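Local coordinates for putative Phosphate (Eubacterium rectale, PDB 3DAO), which is probably a phosphatase of the haloacid dehalogenase-like hydrolase superfamily, with its physiological substrate not established, at residues 105-110 / 156-161; 125-130 / 163-168. One frame throughout, in Å; residues are numbered along the deposited sequence. Where two conformers were deposited one is given.

How the interactions relate
Both contacts lie in the part of the chain built on the six-stranded sheet, and their segments alternate in sequence. Helix 104-117 leads into strand 122-126, and the long connection from strand 152-154 to strand 168-172 meets first the helix (interaction 1) and then the strand end (interaction 2). Their centres are about 11 Å apart and they touch directly: Trp-107 CE2 lies 3.5 Å from Ile-166 CG1, and Ile-158 CG2 lies 3.8 Å from Ala-125 CB. Interaction 2 reaches strand 89-91 of the eight-stranded sheet, whose strand 23-26 ends at a DxDx(T/V) pattern that probably marks the active site, as in HAD hydrolases. At interaction 2, a pentaethylene glycol, probably from crystallisation, lies about 3 Å from the Lys-168 side chain.

Interaction 1 (105-110 / 156-161); sequences DIWKGM and DDITRL
A turn of helix 104-117 meets the short 3-10 segment 158-160, with the CA atoms of Lys-108 and Thr-159 only 5.4 Å apart. The Lys-108 chain stays extended beyond CG, with CG beside the backbone N (chi1 -75°), and this carries NZ to two carbonyls, one within the 3-10 turn and one just after it. NZ donates to Leu-161 O at 2.8 Å, lying in the carbonyl plane, and to Thr-159 O at 3.0 Å, standing well above the plane of the Thr-159 carbonyl. Glu-104, one helical turn earlier, adds a salt bridge to the same ammonium. A methionine in place of Lys-108 would probably leave both carbonyls without this donor and Glu-104 without its countercharge. Trp-107 supplies the carbon contacts: its six-membered ring brings CZ3 to 3.7 Å from Ile-158 CG2, while Ile-158 O meets the ring edge in plane, 3.5 Å from CZ3. The aliphatic Lys-108 CG lies over one face of the indole, toward its rim. Within the loop, Asp-157 OD1 closes an Asx turn by accepting from Thr-159 N, and also takes the Thr-159 OG1 hydroxyl at 2.6 Å. A long, flexible amine suits this place because it reaches two backbone oxygens at once and ties helix to loop.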
ATOM      1  N   ASP A 105       5.625  10.012 -19.559  1.00 23.20           N
ATOM      2  CA  ASP A 105       6.320   9.152 -20.539  0.50 23.62           C
ATOM      3  C   ASP A 105       6.349   7.691 -20.120  1.00 23.84           C
ATOM      4  O   ASP A 105       6.419   6.774 -20.946  1.00 25.39           O
ATOM      5  CB  ASP A 105       7.783   9.594 -20.761  0.50 24.53           C
ATOM      6  CG  ASP A 105       7.903  10.770 -21.714  0.50 25.25           C
ATOM      7  OD1 ASP A 105       6.896  11.125 -22.353  0.50 26.75           O
ATOM      8  OD2 ASP A 105       9.016  11.314 -21.838  0.50 30.58           O
ATOM      9  N   ILE A 106       6.344   7.482 -18.815  1.00 19.59           N
ATOM     10  CA  ILE A 106       6.386   6.133 -18.266  1.00 19.25           C
ATOM     11  C   ILE A 106       4.981   5.496 -18.387  1.00 17.01           C
ATOM     12  O   ILE A 106       4.801   4.518 -19.090  1.00 16.70           O
ATOM     13  CB  ILE A 106       6.843   6.099 -16.800  1.00 20.26           C
ATOM     14  CG1 ILE A 106       8.247   6.692 -16.624  1.00 21.64           C
ATOM     15  CG2 ILE A 106       6.838   4.658 -16.306  1.00 15.25           C
ATOM     16  CD1 ILE A 106       9.300   5.932 -17.348  1.00 24.96           C
ATOM     17  N   TRP A 107       3.986   6.068 -17.731  1.00 15.63           N
ATOM     18  CA  TRP A 107       2.636   5.410 -17.759  1.00 15.11           C
ATOM     19  C   TRP A 107       1.969   5.432 -19.131  1.00 13.18           C
ATOM     20  O   TRP A 107       1.282   4.473 -19.512  1.00 14.82           O
ATOM     21  CB  TRP A 107       1.677   5.920 -16.649  1.00 14.39           C
ATOM     22  CG  TRP A 107       1.309   7.370 -16.644  1.00 15.98           C
ATOM     23  CD1 TRP A 107       1.971   8.355 -15.996  1.00 19.30           C
ATOM     24  CD2 TRP A 107       0.160   7.982 -17.234  1.00 18.85           C
ATOM     25  NE1 TRP A 107       1.348   9.552 -16.195  1.00 19.22           N
ATOM     26  CE2 TRP A 107       0.224   9.361 -16.934  1.00 19.14           C
ATOM     27  CE3 TRP A 107      -0.906   7.510 -18.002  1.00 23.28           C
ATOM     28  CZ2 TRP A 107      -0.727  10.278 -17.383  1.00 23.66           C
ATOM     29  CZ3 TRP A 107      -1.873   8.419 -18.428  1.00 21.96           C
ATOM     30  CH2 TRP A 107      -1.758   9.790 -18.138  1.00 23.35           C
ATOM     31  N   LYS A 108       2.158   6.517 -19.885  1.00 15.81           N
ATOM     32  CA  LYS A 108       1.595   6.577 -21.249  1.00 16.78           C
ATOM     33  C   LYS A 108       2.365   5.616 -22.164  1.00 15.53           C
ATOM     34  O   LYS A 108       1.777   4.926 -23.008  1.00 16.65           O
ATOM     35  CB  LYS A 108       1.592   7.996 -21.818  1.00 19.32           C
ATOM     36  CG  LYS A 108       0.507   8.834 -21.183  1.00 20.23           C
ATOM     37  CD  LYS A 108       0.308  10.178 -21.851  1.00 22.44           C
ATOM     38  CE  LYS A 108      -0.889  10.877 -21.208  1.00 25.22           C
ATOM     39  NZ  LYS A 108      -1.238  12.196 -21.823  1.00 27.98           N
ATOM     40  N   GLY A 109       3.659   5.543 -21.981  1.00 15.77           N
ATOM     41  CA  GLY A 109       4.498   4.593 -22.722  1.00 15.65           C
ATOM     42  C   GLY A 109       4.067   3.138 -22.477  1.00 15.08           C
ATOM     43  O   GLY A 109       4.008   2.294 -23.400  1.00 13.59           O
HETATM   44  N   MSE A 110       3.768   2.850 -21.214  1.00 14.76           N
HETATM   45  CA  MSE A 110       3.269   1.520 -20.805  1.00 13.05           C
HETATM   46  C   MSE A 110       1.941   1.226 -21.492  1.00 13.25           C
HETATM   47  O   MSE A 110       1.732   0.126 -21.998  1.00 16.07           O
HETATM   48  CB  MSE A 110       3.124   1.412 -19.302  1.00 13.66           C
HETATM   49  CG  MSE A 110       4.453   1.363 -18.616  1.00 13.02           C
HETATM   50 SE   MSE A 110       4.222   1.521 -16.709  1.00 14.73          SE
HETATM   51  CE  MSE A 110       6.050   1.050 -16.133  1.00 19.49           C
ATOM     52  N   ASP A 156     -12.290   6.965 -22.813  1.00 22.39           N
ATOM     53  CA  ASP A 156     -12.060   6.401 -24.148  0.50 22.87           C
ATOM     54  C   ASP A 156     -10.607   6.024 -24.385  1.00 22.44           C
ATOM     55  O   ASP A 156     -10.322   5.024 -25.039  1.00 22.20           O
ATOM     56  CB  ASP A 156     -12.504   7.367 -25.274  0.50 23.23           C
ATOM     57  CG  ASP A 156     -12.355   6.754 -26.656  0.50 27.09           C
ATOM     58  OD1 ASP A 156     -12.996   5.721 -26.936  0.50 28.33           O
ATOM     59  OD2 ASP A 156     -11.584   7.297 -27.477  0.50 32.09           O
ATOM     60  N   ASP A 157      -9.705   6.831 -23.853  1.00 20.62           N
ATOM     61  CA  ASP A 157      -8.259   6.645 -24.093  1.00 20.91           C
ATOM     62  C   ASP A 157      -7.429   7.251 -22.981  1.00 20.69           C
ATOM     63  O   ASP A 157      -7.343   8.453 -22.823  1.00 19.95           O
ATOM     64  CB  ASP A 157      -7.928   7.282 -25.469  1.00 21.58           C
ATOM     65  CG  ASP A 157      -6.503   7.083 -25.918  1.00 25.46           C
ATOM     66  OD1 ASP A 157      -5.598   6.721 -25.141  1.00 21.84           O
ATOM     67  OD2 ASP A 157      -6.271   7.330 -27.124  1.00 26.48           O
ATOM     68  N   ILE A 158      -6.812   6.367 -22.205  1.00 19.44           N
ATOM     69  CA  ILE A 158      -6.010   6.789 -21.054  1.00 19.29           C
ATOM     70  C   ILE A 158      -4.844   7.690 -21.484  1.00 21.04           C
ATOM     71  O   ILE A 158      -4.442   8.579 -20.743  1.00 21.17           O
ATOM     72  CB  ILE A 158      -5.525   5.561 -20.229  1.00 17.68           C
ATOM     73  CG1 ILE A 158      -6.732   4.899 -19.544  1.00 18.06           C
ATOM     74  CG2 ILE A 158      -4.583   5.950 -19.177  1.00 20.05           C
ATOM     75  CD1 ILE A 158      -6.383   3.556 -18.857  1.00 20.69           C
ATOM     76  N   THR A 159      -4.346   7.493 -22.702  1.00 20.49           N
ATOM     77  CA  THR A 159      -3.169   8.258 -23.155  1.00 22.88           C
ATOM     78  C   THR A 159      -3.563   9.679 -23.504  1.00 24.90           C
ATOM     79  O   THR A 159      -2.705  10.511 -23.762  1.00 24.35           O
ATOM     80  CB  THR A 159      -2.433   7.642 -24.373  1.00 22.28           C
ATOM     81  OG1 THR A 159      -3.254   7.732 -25.550  1.00 22.75           O
ATOM     82  CG2 THR A 159      -2.036   6.192 -24.118  1.00 19.50           C
ATOM     83  N   ARG A 160      -4.853   9.962 -23.462  1.00 25.54           N
ATOM     84  CA  ARG A 160      -5.350  11.299 -23.781  0.50 27.57           C
ATOM     85  C   ARG A 160      -5.679  12.065 -22.504  1.00 28.62           C
ATOM     86  O   ARG A 160      -6.078  13.212 -22.543  1.00 28.54           O
ATOM     87  CB  ARG A 160      -6.506  11.243 -24.796  0.50 28.00           C
ATOM     88  CG  ARG A 160      -6.021  10.733 -26.172  0.50 31.30           C
ATOM     89  CD  ARG A 160      -7.003  10.957 -27.303  0.50 37.54           C
ATOM     90  NE  ARG A 160      -6.381  10.761 -28.618  0.50 37.20           N
ATOM     91  CZ  ARG A 160      -6.649   9.766 -29.460  0.50 39.81           C
ATOM     92  NH1 ARG A 160      -7.563   8.844 -29.153  0.50 38.79           N
ATOM     93  NH2 ARG A 160      -6.010   9.707 -30.627  0.50 37.03           N
ATOM     94  N   LEU A 161      -5.434  11.434 -21.363  1.00 27.82           N
ATOM     95  CA  LEU A 161      -5.661  12.106 -20.090  1.00 27.05           C
ATOM     96  C   LEU A 161      -4.506  13.040 -19.775  1.00 28.19           C
ATOM     97  O   LEU A 161      -3.355  12.830 -20.145  1.00 28.08           O
ATOM     98  CB  LEU A 161      -5.821  11.131 -18.935  1.00 27.43           C
ATOM     99  CG  LEU A 161      -6.965  10.147 -19.055  1.00 30.20           C
ATOM    100  CD1 LEU A 161      -6.871   9.124 -17.940  1.00 26.48           C
ATOM    101  CD2 LEU A 161      -8.293  10.906 -19.009  1.00 31.56           C
TER

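Interaction 2 (125-130 / 163-168); sequences AATPDF and RNDIIK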
ATOM      1  N   ALA A 125      -5.073   2.624 -15.046  1.00 14.33           N
ATOM      2  CA  ALA A 125      -4.177   3.679 -14.531  1.00 14.53           C
ATOM      3  C   ALA A 125      -4.872   4.313 -13.325  1.00 15.81           C
ATOM      4  O   ALA A 125      -5.995   4.815 -13.439  1.00 16.17           O
ATOM      5  CB  ALA A 125      -3.899   4.714 -15.610  1.00 14.33           C
ATOM      6  N   ALA A 126      -4.227   4.243 -12.177  1.00 16.36           N
ATOM      7  CA  ALA A 126      -4.841   4.702 -10.921  1.00 17.06           C
ATOM      8  C   ALA A 126      -4.268   5.992 -10.376  1.00 16.63           C
ATOM      9  O   ALA A 126      -3.094   6.253 -10.487  1.00 14.98           O
ATOM     10  CB  ALA A 126      -4.730   3.615  -9.845  1.00 18.70           C
ATOM     11  N   THR A 127      -5.161   6.780  -9.788  1.00 17.32           N
ATOM     12  CA  THR A 127      -4.795   7.977  -9.029  1.00 17.31           C
ATOM     13  C   THR A 127      -5.130   7.647  -7.556  1.00 17.98           C
ATOM     14  O   THR A 127      -5.636   6.555  -7.257  1.00 18.79           O
ATOM     15  CB  THR A 127      -5.578   9.225  -9.472  1.00 17.79           C
ATOM     16  OG1 THR A 127      -6.879   9.220  -8.873  1.00 17.75           O
ATOM     17  CG2 THR A 127      -5.702   9.243 -10.988  1.00 20.48           C
ATOM     18  N   PRO A 128      -4.854   8.569  -6.625  1.00 17.13           N
ATOM     19  CA  PRO A 128      -5.179   8.253  -5.242  1.00 18.15           C
ATOM     20  C   PRO A 128      -6.664   8.125  -4.982  1.00 19.48           C
ATOM     21  O   PRO A 128      -7.079   7.469  -4.023  1.00 22.42           O
ATOM     22  CB  PRO A 128      -4.612   9.440  -4.456  1.00 18.35           C
ATOM     23  CG  PRO A 128      -3.556  10.031  -5.324  1.00 17.22           C
ATOM     24  CD  PRO A 128      -3.969   9.730  -6.754  1.00 18.11           C
ATOM     25  N   ASP A 129      -7.462   8.692  -5.869  1.00 18.92           N
ATOM     26  CA  ASP A 129      -8.900   8.757  -5.676  1.00 20.16           C
ATOM     27  C   ASP A 129      -9.740   7.794  -6.514  1.00 21.37           C
ATOM     28  O   ASP A 129     -10.837   7.390  -6.124  1.00 20.83           O
ATOM     29  CB  ASP A 129      -9.357  10.175  -5.992  1.00 20.85           C
ATOM     30  CG  ASP A 129      -8.675  11.178  -5.133  1.00 28.07           C
ATOM     31  OD1 ASP A 129      -8.704  10.970  -3.909  1.00 28.70           O
ATOM     32  OD2 ASP A 129      -8.094  12.151  -5.672  1.00 37.81           O
ATOM     33  N   PHE A 130      -9.264   7.497  -7.702  1.00 19.13           N
ATOM     34  CA  PHE A 130      -9.994   6.594  -8.565  1.00 20.96           C
ATOM     35  C   PHE A 130      -9.072   5.933  -9.544  1.00 19.74           C
ATOM     36  O   PHE A 130      -7.887   6.252  -9.631  1.00 19.88           O
ATOM     37  CB  PHE A 130     -11.132   7.317  -9.287  1.00 23.56           C
ATOM     38  CG  PHE A 130     -10.782   8.701  -9.713  1.00 23.95           C
ATOM     39  CD1 PHE A 130      -9.945   8.905 -10.777  1.00 33.89           C
ATOM     40  CD2 PHE A 130     -11.253   9.788  -9.016  1.00 33.53           C
ATOM     41  CE1 PHE A 130      -9.606  10.174 -11.149  1.00 29.95           C
ATOM     42  CE2 PHE A 130     -10.907  11.050  -9.376  1.00 31.99           C
ATOM     43  CZ  PHE A 130     -10.082  11.245 -10.435  1.00 34.24           C
ATOM     44  N   ARG A 163      -2.987  14.422 -16.566  1.00 29.97           N
ATOM     45  CA  ARG A 163      -2.936  14.319 -15.128  1.00 29.10           C
ATOM     46  C   ARG A 163      -1.532  14.187 -14.596  1.00 27.69           C
ATOM     47  O   ARG A 163      -0.619  13.728 -15.292  1.00 30.36           O
ATOM     48  CB  ARG A 163      -3.772  13.133 -14.685  1.00 31.64           C
ATOM     49  CG  ARG A 163      -5.203  13.250 -15.139  1.00 32.05           C
ATOM     50  CD  ARG A 163      -5.994  12.249 -14.471  1.00 32.84           C
ATOM     51  NE  ARG A 163      -6.016  12.501 -13.045  1.00 31.59           N
ATOM     52  CZ  ARG A 163      -7.043  13.049 -12.418  1.00 35.42           C
ATOM     53  NH1 ARG A 163      -8.113  13.399 -13.107  1.00 38.39           N
ATOM     54  NH2 ARG A 163      -7.006  13.241 -11.118  1.00 30.94           N
ATOM     55  N   ASN A 164      -1.402  14.570 -13.340  1.00 25.39           N
ATOM     56  CA  ASN A 164      -0.099  14.542 -12.662  0.50 26.23           C
ATOM     57  C   ASN A 164      -0.107  13.675 -11.427  1.00 24.24           C
ATOM     58  O   ASN A 164       0.838  13.711 -10.627  1.00 23.44           O
ATOM     59  CB  ASN A 164       0.348  15.949 -12.248  0.50 27.34           C
ATOM     60  CG  ASN A 164       1.778  15.975 -11.720  0.50 33.01           C
ATOM     61  OD1 ASN A 164       2.269  17.022 -11.276  0.50 44.81           O
ATOM     62  ND2 ASN A 164       2.462  14.822 -11.772  0.50 35.88           N
ATOM     63  N   ASP A 165      -1.143  12.863 -11.327  1.00 21.40           N
ATOM     64  CA  ASP A 165      -1.325  11.985 -10.173  1.00 19.79           C
ATOM     65  C   ASP A 165      -1.549  10.509 -10.463  1.00 17.50           C
ATOM     66  O   ASP A 165      -2.268   9.864  -9.728  1.00 17.54           O
ATOM     67  CB  ASP A 165      -2.479  12.496  -9.320  1.00 19.83           C
ATOM     68  CG  ASP A 165      -3.810  12.525 -10.049  1.00 21.36           C
ATOM     69  OD1 ASP A 165      -3.853  12.280 -11.274  1.00 23.84           O
ATOM     70  OD2 ASP A 165      -4.848  12.789  -9.389  1.00 27.40           O
ATOM     71  N   ILE A 166      -0.975  10.015 -11.555  1.00 17.12           N
ATOM     72  CA  ILE A 166      -1.004   8.566 -11.838  1.00 16.69           C
ATOM     73  C   ILE A 166       0.037   7.920 -10.936  1.00 15.97           C
ATOM     74  O   ILE A 166       1.258   8.133 -11.058  1.00 15.88           O
ATOM     75  CB  ILE A 166      -0.782   8.231 -13.338  1.00 17.97           C
ATOM     76  CG1 ILE A 166      -1.882   8.883 -14.196  1.00 23.06           C
ATOM     77  CG2 ILE A 166      -0.761   6.745 -13.525  1.00 14.70           C
ATOM     78  CD1 ILE A 166      -3.270   8.548 -13.822  1.00 20.72           C
ATOM     79  N   ILE A 167      -0.469   7.117  -9.999  1.00 13.51           N
ATOM     80  CA  ILE A 167       0.359   6.460  -9.009  1.00 15.17           C
ATOM     81  C   ILE A 167       0.574   4.985  -9.268  1.00 13.84           C
ATOM     82  O   ILE A 167       1.491   4.366  -8.716  1.00 15.58           O
ATOM     83  CB  ILE A 167      -0.160   6.689  -7.532  1.00 15.15           C
ATOM     84  CG1 ILE A 167      -1.575   6.136  -7.345  1.00 15.79           C
ATOM     85  CG2 ILE A 167       0.048   8.185  -7.110  1.00 15.67           C
ATOM     86  CD1 ILE A 167      -2.019   6.092  -5.870  1.00 19.48           C
ATOM     87  N   LYS A 168      -0.212   4.436 -10.190  1.00 14.14           N
ATOM     88  CA  LYS A 168      -0.064   3.004 -10.527  1.00 14.33           C
ATOM     89  C   LYS A 168      -0.603   2.718 -11.920  1.00 13.90           C
ATOM     90  O   LYS A 168      -1.604   3.267 -12.317  1.00 13.20           O
ATOM     91  CB  LYS A 168      -0.821   2.129  -9.535  1.00 16.32           C
ATOM     92  CG  LYS A 168      -0.719   0.607  -9.844  1.00 18.32           C
ATOM     93  CD  LYS A 168      -1.366  -0.237  -8.773  1.00 18.31           C
ATOM     94  CE  LYS A 168      -2.877  -0.048  -8.725  1.00 24.75           C
ATOM     95  NZ  LYS A 168      -3.481  -0.972  -7.687  1.00 23.90           N
TER
HETATM   96  O   HOH W   1      -7.140  11.698  -8.146  1.00 30.00           O
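Thr-127 OG1 is gripped by three partners: it donates to a water at 2.6 Å and accepts from the backbone N of Asp-129 and of Phe-130, making an ST turn and an ST motif. With OG1 between the backbone N and the carbonyl carbon (chi1 80°), the hydroxyl is turned toward those amides and CG2 is left to meet Ile-166 CD1 at 3.8 Å. The same water donates to Asp-129 OD2 and to Asp-165 OD2, joining the two carboxylates across the contact; threonine suits a site that needs both a hydroxyl and a methyl. Asp-165 is also held side-on by Arg-163, whose NE and NH2 each donate to the syn lone pair of a different oxygen, nearly in the guanidinium plane. Phe-130 CE1 lies over one face of that guanidinium, the two planes 79° apart. On the backbone, strands 122-126 and 168-172 pair antiparallel through a classic beta bulge, in which Ile-167 and Lys-168 both face Ala-126. Ala-126 N donates almost straight (174°) to Lys-168 O at 2.8 Å. Ala-126 O accepts from Ile-167 N, also at 2.8 Å, and only weakly from Lys-168 N. From within the bulge, Ile-167 CD1 packs 4.2 Å from Pro-128 CD, and both side chains touch Val-89 of strand 89-91.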